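Local coordinates for period circadian protein homolog 2 (Mus musculus, PDB 3GDI), which acts in the mouse circadian clock as a nuclear transcription regulator, its tandem PAS domains probably serving to bind partner proteins, at residues 294-297 with 298-302; 220-224 with 225-229; 57-60 with 61-65; 178-181 with 182-186. All blocks are in the same frame, centred on the assembly; numbering follows the deposited sequence.

Interaction 1 (294-297 with 298-302)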
loop_
_atom_site.group_PDB
_atom_site.type_symbol
_atom_site.label_atom_id
_atom_site.label_comp_id
_atom_site.label_asym_id
_atom_site.label_seq_id
_atom_site.Cartn_x
_atom_site.Cartn_y
_atom_site.Cartn_z
ATOM N N GLN A 294 11.524 -8.189 -16.653
ATOM C CA GLN A 294 12.036 -6.842 -16.425
ATOM C C GLN A 294 11.851 -6.018 -17.696
ATOM O O GLN A 294 11.321 -4.911 -17.666
ATOM C CB GLN A 294 13.522 -6.890 -16.068
ATOM C CG GLN A 294 13.851 -7.732 -14.844
ATOM C CD GLN A 294 15.350 -7.855 -14.615
ATOM O OE1 GLN A 294 15.798 -8.512 -13.674
ATOM N NE2 GLN A 294 16.134 -7.218 -15.480
ATOM N N GLU A 295 12.294 -6.584 -18.810
ATOM C CA GLU A 295 12.203 -5.944 -20.115
ATOM C C GLU A 295 10.784 -5.517 -20.475
ATOM O O GLU A 295 10.540 -4.362 -20.832
ATOM C CB GLU A 295 12.715 -6.901 -21.198
ATOM C CG GLU A 295 12.491 -6.409 -22.627
ATOM C CD GLU A 295 12.494 -7.538 -23.655
ATOM O OE1 GLU A 295 12.322 -7.246 -24.862
ATOM O OE2 GLU A 295 12.662 -8.714 -23.257
ATOM N N LEU A 296 9.857 -6.466 -20.397
ATOM C CA LEU A 296 8.462 -6.221 -20.736
ATOM C C LEU A 296 7.817 -5.230 -19.764
ATOM O O LEU A 296 6.961 -4.434 -20.144
ATOM C CB LEU A 296 7.696 -7.546 -20.728
ATOM C CG LEU A 296 6.702 -7.799 -21.862
ATOM C CD1 LEU A 296 5.681 -6.678 -21.920
ATOM C CD2 LEU A 296 7.448 -7.893 -23.179
ATOM N N THR A 297 8.245 -5.289 -18.507
ATOM C CA THR A 297 7.724 -4.414 -17.477
ATOM C C THR A 297 8.056 -2.956 -17.777
ATOM O O THR A 297 7.159 -2.132 -17.914
ATOM C CB THR A 297 8.286 -4.816 -16.089
ATOM O OG1 THR A 297 7.666 -6.035 -15.659
ATOM C CG2 THR A 297 8.029 -3.734 -15.060
ATOM N N GLU A 298 9.337 -2.632 -17.901
ATOM C CA GLU A 298 9.718 -1.248 -18.167
ATOM C C GLU A 298 9.107 -0.750 -19.477
ATOM O O GLU A 298 8.856 0.444 -19.653
ATOM C CB GLU A 298 11.248 -1.108 -18.199
ATOM C CG GLU A 298 11.745 0.338 -18.298
ATOM C CD GLU A 298 13.199 0.503 -17.848
ATOM O OE1 GLU A 298 14.070 -0.277 -18.311
ATOM O OE2 GLU A 298 13.473 1.419 -17.036
ATOM N N GLN A 299 8.854 -1.685 -20.381
ATOM C CA GLN A 299 8.274 -1.378 -21.680
ATOM C C GLN A 299 6.833 -0.905 -21.510
ATOM O O GLN A 299 6.374 0.000 -22.205
ATOM C CB GLN A 299 8.319 -2.635 -22.544
ATOM C CG GLN A 299 8.129 -2.417 -24.021
ATOM C CD GLN A 299 8.163 -3.727 -24.789
ATOM O OE1 GLN A 299 9.032 -4.577 -24.552
ATOM N NE2 GLN A 299 7.221 -3.900 -25.715
ATOM N N ILE A 300 6.120 -1.534 -20.581
ATOM C CA ILE A 300 4.733 -1.186 -20.308
ATOM C C ILE A 300 4.677 0.123 -19.522
ATOM O O ILE A 300 3.901 1.019 -19.856
ATOM C CB ILE A 300 4.035 -2.307 -19.503
ATOM C CG1 ILE A 300 3.838 -3.537 -20.391
ATOM C CG2 ILE A 300 2.701 -1.826 -18.973
ATOM C CD1 ILE A 300 3.338 -4.767 -19.654
ATOM N N HIS A 301 5.508 0.234 -18.488
ATOM C CA HIS A 301 5.541 1.442 -17.673
ATOM C C HIS A 301 5.773 2.657 -18.570
ATOM O O HIS A 301 5.133 3.688 -18.411
ATOM C CB HIS A 301 6.663 1.351 -16.641
ATOM C CG HIS A 301 6.576 2.386 -15.564
ATOM N ND1 HIS A 301 7.548 2.541 -14.598
ATOM C CD2 HIS A 301 5.618 3.300 -15.281
ATOM C CE1 HIS A 301 7.192 3.503 -13.766
ATOM N NE2 HIS A 301 6.026 3.982 -14.159
ATOM N N ARG A 302 6.704 2.522 -19.510
ATOM C CA ARG A 302 7.012 3.594 -20.446
ATOM C C ARG A 302 5.716 4.003 -21.134
ATOM O O ARG A 302 5.380 5.180 -21.209
ATOM C CB ARG A 302 8.020 3.115 -21.496
ATOM C CG ARG A 302 8.446 4.202 -22.476
ATOM C CD ARG A 302 9.256 3.657 -23.660
ATOM N NE ARG A 302 9.748 4.749 -24.507
ATOM C CZ ARG A 302 10.366 4.596 -25.679
ATOM N NH1 ARG A 302 10.584 3.384 -26.180
ATOM N NH2 ARG A 302 10.771 5.668 -26.354
#

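Interaction 2 (220-224 with 225-229)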
loop_
_atom_site.group_PDB
_atom_site.type_symbol
_atom_site.label_atom_id
_atom_site.label_comp_id
_atom_site.label_asym_id
_atom_site.label_seq_id
_atom_site.Cartn_x
_atom_site.Cartn_y
_atom_site.Cartn_z
ATOM N N LEU A 220 -5.100 2.167 -22.252
ATOM C CA LEU A 220 -5.020 3.614 -22.261
ATOM C C LEU A 220 -5.742 4.141 -23.491
ATOM O O LEU A 220 -6.209 5.281 -23.511
ATOM C CB LEU A 220 -3.562 4.099 -22.206
ATOM C CG LEU A 220 -2.710 4.197 -23.469
ATOM C CD1 LEU A 220 -1.389 4.876 -23.116
ATOM C CD2 LEU A 220 -2.485 2.818 -24.052
ATOM N N GLN A 221 -5.857 3.295 -24.506
ATOM C CA GLN A 221 -6.557 3.667 -25.724
ATOM C C GLN A 221 -8.053 3.744 -25.407
ATOM O O GLN A 221 -8.760 4.622 -25.894
ATOM C CB GLN A 221 -6.297 2.621 -26.810
ATOM C CG GLN A 221 -7.101 2.801 -28.088
ATOM C CD GLN A 221 -7.058 1.569 -28.995
ATOM O OE1 GLN A 221 -7.749 1.511 -30.017
ATOM N NE2 GLN A 221 -6.249 0.579 -28.619
ATOM N N ALA A 222 -8.523 2.823 -24.575
ATOM C CA ALA A 222 -9.926 2.774 -24.185
ATOM C C ALA A 222 -10.286 3.921 -23.249
ATOM O O ALA A 222 -11.459 4.125 -22.923
ATOM C CB ALA A 222 -10.233 1.440 -23.516
ATOM N N GLY A 223 -9.266 4.652 -22.807
ATOM C CA GLY A 223 -9.472 5.780 -21.916
ATOM C C GLY A 223 -10.386 5.576 -20.719
ATOM O O GLY A 223 -11.013 6.530 -20.257
ATOM N N GLY A 224 -10.475 4.354 -20.203
ATOM C CA GLY A 224 -11.326 4.125 -19.044
ATOM C C GLY A 224 -12.509 3.198 -19.264
ATOM O O GLY A 224 -13.029 2.622 -18.308
ATOM N N GLN A 225 -12.946 3.055 -20.510
ATOM C CA GLN A 225 -14.068 2.177 -20.824
ATOM C C GLN A 225 -13.591 0.725 -20.715
ATOM O O GLN A 225 -12.696 0.298 -21.445
ATOM C CB GLN A 225 -14.570 2.476 -22.247
ATOM C CG GLN A 225 -15.827 1.712 -22.690
ATOM C CD GLN A 225 -17.078 2.090 -21.898
ATOM O OE1 GLN A 225 -17.432 3.267 -21.787
ATOM N NE2 GLN A 225 -17.758 1.087 -21.353
ATOM N N PRO A 226 -14.183 -0.054 -19.800
ATOM C CA PRO A 226 -13.790 -1.460 -19.622
ATOM C C PRO A 226 -13.897 -2.298 -20.902
ATOM O O PRO A 226 -14.723 -2.016 -21.765
ATOM C CB PRO A 226 -14.752 -1.957 -18.542
ATOM C CG PRO A 226 -15.083 -0.712 -17.769
ATOM C CD PRO A 226 -15.244 0.322 -18.852
ATOM N N PHE A 227 -13.060 -3.322 -21.022
ATOM C CA PHE A 227 -13.114 -4.200 -22.183
ATOM C C PHE A 227 -12.646 -5.599 -21.802
ATOM O O PHE A 227 -11.806 -5.765 -20.919
ATOM C CB PHE A 227 -12.273 -3.639 -23.341
ATOM C CG PHE A 227 -10.788 -3.793 -23.165
ATOM C CD1 PHE A 227 -10.162 -5.016 -23.420
ATOM C CD2 PHE A 227 -10.002 -2.697 -22.793
ATOM C CE1 PHE A 227 -8.772 -5.145 -23.314
ATOM C CE2 PHE A 227 -8.614 -2.814 -22.686
ATOM C CZ PHE A 227 -7.994 -4.041 -22.948
ATOM N N ASP A 228 -13.195 -6.604 -22.476
ATOM C CA ASP A 228 -12.856 -7.988 -22.193
ATOM C C ASP A 228 -11.687 -8.554 -22.976
ATOM O O ASP A 228 -11.411 -8.167 -24.113
ATOM C CB ASP A 228 -14.067 -8.877 -22.433
ATOM C CG ASP A 228 -15.219 -8.549 -21.515
ATOM O OD1 ASP A 228 -16.354 -8.972 -21.815
ATOM O OD2 ASP A 228 -14.989 -7.875 -20.491
ATOM N N TYR A 229 -10.997 -9.481 -22.328
ATOM C CA TYR A 229 -9.887 -10.175 -22.932
ATOM C C TYR A 229 -9.759 -11.502 -22.219
ATOM O O TYR A 229 -9.785 -11.565 -20.992
ATOM C CB TYR A 229 -8.578 -9.402 -22.793
ATOM C CG TYR A 229 -7.454 -10.073 -23.548
ATOM C CD1 TYR A 229 -7.110 -9.666 -24.837
ATOM C CD2 TYR A 229 -6.794 -11.181 -23.009
ATOM C CE1 TYR A 229 -6.137 -10.353 -25.575
ATOM C CE2 TYR A 229 -5.826 -11.875 -23.737
ATOM C CZ TYR A 229 -5.502 -11.458 -25.017
ATOM O OH TYR A 229 -4.555 -12.160 -25.733
#

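Interaction 3 (57-60 with 61-65)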
loop_
_atom_site.group_PDB
_atom_site.type_symbol
_atom_site.label_atom_id
_atom_site.label_comp_id
_atom_site.label_asym_id
_atom_site.label_seq_id
_atom_site.Cartn_x
_atom_site.Cartn_y
_atom_site.Cartn_z
ATOM N N SER A 57 -1.718 -22.606 25.596
ATOM C CA SER A 57 -0.842 -21.628 24.951
ATOM C C SER A 57 -0.519 -20.453 25.883
ATOM O O SER A 57 0.421 -20.521 26.678
ATOM C CB SER A 57 -1.496 -21.116 23.667
ATOM O OG SER A 57 -2.753 -20.522 23.937
ATOM N N ASP A 58 -1.298 -19.380 25.772
ATOM C CA ASP A 58 -1.124 -18.182 26.600
ATOM C C ASP A 58 0.259 -17.531 26.496
ATOM O O ASP A 58 1.105 -17.697 27.382
ATOM C CB ASP A 58 -1.422 -18.507 28.071
ATOM C CG ASP A 58 -1.619 -17.256 28.915
ATOM O OD1 ASP A 58 -0.678 -16.435 29.000
ATOM O OD2 ASP A 58 -2.720 -17.094 29.491
ATOM N N ALA A 59 0.465 -16.782 25.411
ATOM C CA ALA A 59 1.719 -16.071 25.136
ATOM C C ALA A 59 1.402 -14.927 24.178
ATOM O O ALA A 59 0.276 -14.430 24.146
ATOM C CB ALA A 59 2.718 -17.011 24.494
ATOM N N LYS A 60 2.388 -14.496 23.402
ATOM C CA LYS A 60 2.127 -13.436 22.437
ATOM C C LYS A 60 1.458 -14.092 21.223
ATOM O O LYS A 60 1.953 -15.084 20.695
ATOM C CB LYS A 60 3.427 -12.739 22.021
ATOM C CG LYS A 60 4.166 -12.061 23.172
ATOM C CD LYS A 60 5.225 -11.077 22.675
ATOM C CE LYS A 60 6.193 -11.714 21.686
ATOM N NZ LYS A 60 7.140 -10.710 21.110
ATOM N N PHE A 61 0.322 -13.554 20.795
ATOM C CA PHE A 61 -0.385 -14.126 19.653
ATOM C C PHE A 61 0.466 -14.156 18.389
ATOM O O PHE A 61 0.373 -15.095 17.606
ATOM C CB PHE A 61 -1.666 -13.351 19.362
ATOM C CG PHE A 61 -2.490 -13.942 18.249
ATOM C CD1 PHE A 61 -3.087 -15.189 18.393
ATOM C CD2 PHE A 61 -2.681 -13.247 17.058
ATOM C CE1 PHE A 61 -3.870 -15.737 17.367
ATOM C CE2 PHE A 61 -3.453 -13.779 16.034
ATOM C CZ PHE A 61 -4.053 -15.028 16.186
ATOM N N VAL A 62 1.295 -13.141 18.178
ATOM C CA VAL A 62 2.108 -13.124 16.967
ATOM C C VAL A 62 3.021 -14.336 16.832
ATOM O O VAL A 62 3.373 -14.724 15.722
ATOM C CB VAL A 62 2.960 -11.823 16.840
ATOM C CG1 VAL A 62 2.058 -10.652 16.526
ATOM C CG2 VAL A 62 3.741 -11.563 18.113
ATOM N N GLU A 63 3.389 -14.951 17.949
ATOM C CA GLU A 63 4.278 -16.107 17.893
ATOM C C GLU A 63 3.679 -17.318 17.170
ATOM O O GLU A 63 4.414 -18.220 16.773
ATOM C CB GLU A 63 4.728 -16.492 19.302
ATOM C CG GLU A 63 5.076 -15.278 20.140
ATOM C CD GLU A 63 5.864 -15.606 21.386
ATOM O OE1 GLU A 63 7.109 -15.682 21.287
ATOM O OE2 GLU A 63 5.239 -15.785 22.460
ATOM N N PHE A 64 2.357 -17.333 16.991
ATOM C CA PHE A 64 1.680 -18.433 16.292
ATOM C C PHE A 64 1.329 -18.093 14.842
ATOM O O PHE A 64 0.560 -18.808 14.206
ATOM C CB PHE A 64 0.394 -18.832 17.015
ATOM C CG PHE A 64 0.582 -19.113 18.465
ATOM C CD1 PHE A 64 0.303 -18.135 19.413
ATOM C CD2 PHE A 64 1.103 -20.332 18.886
ATOM C CE1 PHE A 64 0.546 -18.364 20.759
ATOM C CE2 PHE A 64 1.352 -20.570 20.230
ATOM C CZ PHE A 64 1.074 -19.583 21.167
ATOM N N LEU A 65 1.889 -16.998 14.335
ATOM C CA LEU A 65 1.654 -16.539 12.968
ATOM C C LEU A 65 2.858 -16.844 12.080
ATOM O O LEU A 65 3.977 -17.008 12.565
ATOM C CB LEU A 65 1.435 -15.023 12.950
ATOM C CG LEU A 65 0.080 -14.348 13.151
ATOM C CD1 LEU A 65 -0.899 -15.287 13.812
ATOM C CD2 LEU A 65 0.294 -13.078 13.965
#

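Interaction 4 (178-181 with 182-186)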
loop_
_atom_site.group_PDB
_atom_site.type_symbol
_atom_site.label_atom_id
_atom_site.label_comp_id
_atom_site.label_asym_id
_atom_site.label_seq_id
_atom_site.Cartn_x
_atom_site.Cartn_y
_atom_site.Cartn_z
ATOM N N GLN A 178 -1.036 -3.407 -6.418
ATOM C CA GLN A 178 -1.268 -2.372 -5.418
ATOM C C GLN A 178 -2.224 -2.946 -4.368
ATOM O O GLN A 178 -2.193 -2.582 -3.183
ATOM C CB GLN A 178 -1.881 -1.114 -6.060
ATOM C CG GLN A 178 -2.182 0.005 -5.060
ATOM C CD GLN A 178 -3.574 -0.129 -4.437
ATOM O OE1 GLN A 178 -3.862 0.436 -3.371
ATOM N NE2 GLN A 178 -4.448 -0.857 -5.113
ATOM N N ALA A 179 -3.082 -3.847 -4.833
ATOM C CA ALA A 179 -4.044 -4.490 -3.973
ATOM C C ALA A 179 -4.658 -5.655 -4.711
ATOM O O ALA A 179 -4.632 -5.716 -5.944
ATOM C CB ALA A 179 -5.123 -3.511 -3.572
ATOM N N VAL A 180 -5.186 -6.582 -3.926
ATOM C CA VAL A 180 -5.865 -7.761 -4.419
ATOM C C VAL A 180 -7.079 -7.808 -3.504
ATOM O O VAL A 180 -6.938 -7.650 -2.286
ATOM C CB VAL A 180 -5.023 -9.020 -4.212
ATOM C CG1 VAL A 180 -5.695 -10.184 -4.871
ATOM C CG2 VAL A 180 -3.631 -8.821 -4.789
ATOM N N ASP A 181 -8.269 -8.003 -4.060
ATOM C CA ASP A 181 -9.439 -8.014 -3.203
ATOM C C ASP A 181 -9.610 -9.349 -2.496
ATOM O O ASP A 181 -9.098 -10.381 -2.933
ATOM C CB ASP A 181 -10.692 -7.611 -3.988
ATOM C CG ASP A 181 -11.302 -8.752 -4.740
ATOM O OD1 ASP A 181 -10.563 -9.455 -5.447
ATOM O OD2 ASP A 181 -12.531 -8.938 -4.630
ATOM N N GLU A 182 -10.320 -9.315 -1.379
ATOM C CA GLU A 182 -10.522 -10.501 -0.562
ATOM C C GLU A 182 -11.018 -11.755 -1.255
ATOM O O GLU A 182 -10.687 -12.859 -0.829
ATOM C CB GLU A 182 -11.453 -10.179 0.603
ATOM C CG GLU A 182 -10.856 -9.221 1.616
ATOM C CD GLU A 182 -11.636 -9.172 2.919
ATOM O OE1 GLU A 182 -11.249 -8.384 3.811
ATOM O OE2 GLU A 182 -12.630 -9.921 3.054
ATOM N N ARG A 183 -11.807 -11.599 -2.312
ATOM C CA ARG A 183 -12.342 -12.755 -3.017
ATOM C C ARG A 183 -11.241 -13.543 -3.704
ATOM O O ARG A 183 -11.434 -14.701 -4.080
ATOM C CB ARG A 183 -13.389 -12.313 -4.046
ATOM C CG ARG A 183 -14.571 -11.559 -3.445
ATOM C CD ARG A 183 -15.575 -11.108 -4.510
ATOM N NE ARG A 183 -14.999 -10.168 -5.470
ATOM C CZ ARG A 183 -15.679 -9.588 -6.457
ATOM N NH1 ARG A 183 -16.965 -9.849 -6.620
ATOM N NH2 ARG A 183 -15.071 -8.748 -7.285
ATOM N N ALA A 184 -10.081 -12.915 -3.853
ATOM C CA ALA A 184 -8.942 -13.544 -4.512
ATOM C C ALA A 184 -8.226 -14.587 -3.660
ATOM O O ALA A 184 -7.723 -15.583 -4.191
ATOM C CB ALA A 184 -7.942 -12.475 -4.951
ATOM N N VAL A 185 -8.167 -14.372 -2.348
ATOM C CA VAL A 185 -7.472 -15.321 -1.489
ATOM C C VAL A 185 -7.964 -16.751 -1.711
ATOM O O VAL A 185 -7.172 -17.656 -1.960
ATOM C CB VAL A 185 -7.605 -14.944 -0.001
ATOM C CG1 VAL A 185 -6.883 -15.967 0.844
ATOM C CG2 VAL A 185 -7.009 -13.559 0.251
ATOM N N PRO A 186 -9.283 -16.974 -1.637
ATOM C CA PRO A 186 -9.800 -18.331 -1.845
ATOM C C PRO A 186 -9.610 -18.861 -3.273
ATOM O O PRO A 186 -9.603 -20.072 -3.497
ATOM C CB PRO A 186 -11.283 -18.196 -1.481
ATOM C CG PRO A 186 -11.285 -17.086 -0.494
ATOM C CD PRO A 186 -10.339 -16.094 -1.113
#

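Interaction 1 (294-297 with 298-302)
Ile300 lies over the turn of helix made by Leu296 and Thr297, and its side chain can be followed outward atom by atom. CB sits 3.5 Å from Thr297 O. Next comes CG1, 3.3 Å from Leu296 O, placed there because it lies beside its own backbone N and opposite the carbonyl carbon (chi1 -70°). From that point the chain runs on extended, and CD1 ends 3.8 Å from Leu296 CD1, methyl against methyl, with the two side chains lying obliquely to each other. The other branch of Leu296 turns to a different neighbour, CD2 resting 3.9 Å from Gln299 OE1, a plain van der Waals touch. Gln299 CB meanwhile packs on the carbonyl oxygens of Glu295 and Leu296.

Beneath the side chains run the helical bonds. Glu298 N reaches Gln294 O at 3.0 Å and His301 N reaches Thr297 O at 2.9 Å, both almost straight. The bonds from Gln299 N to Glu295 O and from Ile300 N to Leu296 O are more bent. The hydroxyl of Thr297 is spent one turn back, OG1 bonding to Val293 O.

Leu296 and Ile300 both touch Leu201 of the short helix 200-203 and Leu213 of helix 209-221, whereas Glu298 and His301 pack on Pro83 and Lys102 of the second subunit. This is an amphipathic alpha helix with i to i+4 apolar pairing: near the C-terminal end of the chain, it lays one greasy stripe against the helices of the second PAS domain.

Interaction 2 (220-224 with 225-229)
Ala222 to Gln225 form a type I' beta turn, closed by a hydrogen bond from Gln225 N to Ala222 O of 3.0 Å. The bond is nearly straight at the hydrogen (166°), but the donor stands well above the carbonyl plane of Ala222 rather than in it. Two glycines make the corner. Gly223, with positive phi, is the first residue to leave the helical conformation after helix 209-221. At Gly224 phi rises to 116°, where a side chain would be jammed against the preceding carbonyl oxygen.

The side chains then close up from both ends of the turn. The methyl of Ala222 points to the far arm, with CB 3.4 Å from Gln225 O and 4.2 Å from CD2 of Phe227, the ring lying oblique to it. On the other flank Gln225 CB rests 3.6 Å from Ala222 O before its chain bends away. Pro226 brings its CD to within 3.2 Å of Gly224 O, an oxygen that also takes a hydrogen bond from Ser249 OG of strand 241-252.

Phe227 is the first residue of the edge strand. Its ring also leans on Lys218 and Ile219 of helix 209-221, and its backbone is paired with Trp248. Pro226 touches Pro254 of the second subunit. Taken together, this is the tight reverse turn by which the long F-helix of a PAS fold hands over to the G strand at the edge of its antiparallel sheet.

Interaction 3 (57-60 with 61-65)
Lys60 O accepts the hydrogen bond of Glu63 N at 3.1 Å, the donor coming in from above the carbonyl plane rather than within it. The same oxygen is brushed by the ring of Phe64, whose CE1 lies 3.6 Å away, obliquely placed. Glu63 pays back with its own side chain: OE2 accepts from Lys60 N at 3.3 Å, on the anti side of the carboxylate and 22° out of its plane. Residues 60 and 63 are thus tied twice, backbone to backbone and carboxylate to backbone.

What allows the second tie is the way Glu63 folds back, CG beside its own N (chi1 -42°) and the chain then extended over the turn. Along that path its CG passes 3.6 Å from Lys60 CB, and OE2 also meets the methyl of Ala59, with CB 3.5 Å off. The lysine chain crosses the glutamate obliquely and kinks at its third torsion; NZ stays 5.0 Å from OE1, so the opposite charges probably attract without pairing. Phe64 reaches back further still, its CZ 3.9 Å from Ser57 CB.

Ala59 and Phe61 are bonded through their backbones to Ile38 and Gly36, while Val62 and Leu65 pack toward helix 70-76. The carboxylate bond to Lys60 N is that of one half of a capping box. It opens a short 3-10 turn, 61-63, placed before the main helix of the first PAS domain, a position consistent with the E-helix of the PAS fold.

Interaction 4 (178-181 with 182-186)
Asp181 and Arg183, only two residues apart, form a salt bridge with their flat groups almost perpendicular, the carboxylate and guanidinium planes 88° apart. The link is made through one atom on each side: Arg183 NE donates to Asp181 OD2 at 2.9 Å, meeting that oxygen nearly along its C-O axis. OD2 lies at the edge of the guanidinium, tilted slightly from its plane, and NH2 stays back at 3.7 Å from it. Two torsions bring the groups together. Asp181 holds CG between its backbone N and carbonyl carbon (chi1 83°), and the arginine chain bends at chi3, which swings NE back to OD2; Arg183 CB and CG lie alongside the same oxygen, each 3.5 Å from it. The other carboxylate oxygen, OD1, takes the backbone N of Thr168 on the adjoining strand, so both oxygens are engaged and the carboxylate is fixed in rotation.

Below this, Ala184 N bonds to Asp181 O at 2.9 Å, closing a type I turn. The methyl of Ala184 faces Val180 CG1; their modelled separation is shorter than comfortable and its exact value doubtful. Phe167 also touches Ala184, and Leu195 touches Val180.

Just upstream Gln178 and Ala179 both face Thr170 in a classic beta bulge. Strand, turn and helix together give the B-strand to C-helix corner of the second PAS domain.

Interactions 2 and 4 lie within the second PAS domain and interaction 1 packs against it, while interaction 3 belongs to the first, its centre about 43 Å from that of interaction 1. Interactions 2 and 4 sit at the two outermost strands of one sheet, 227-235 and 177-180, at opposite ends of the strand order. Interactions 1 and 2 share helix 209-221: the former packs on its flank, the latter ends it. Only interaction 4 lies near the centre of the chain and is partly buried, and it alone uses a salt bridge; the others are surface contacts, built on helical bonds and methyl packing (1), a glycine turn (2) and a carboxylate-to-backbone cap (3).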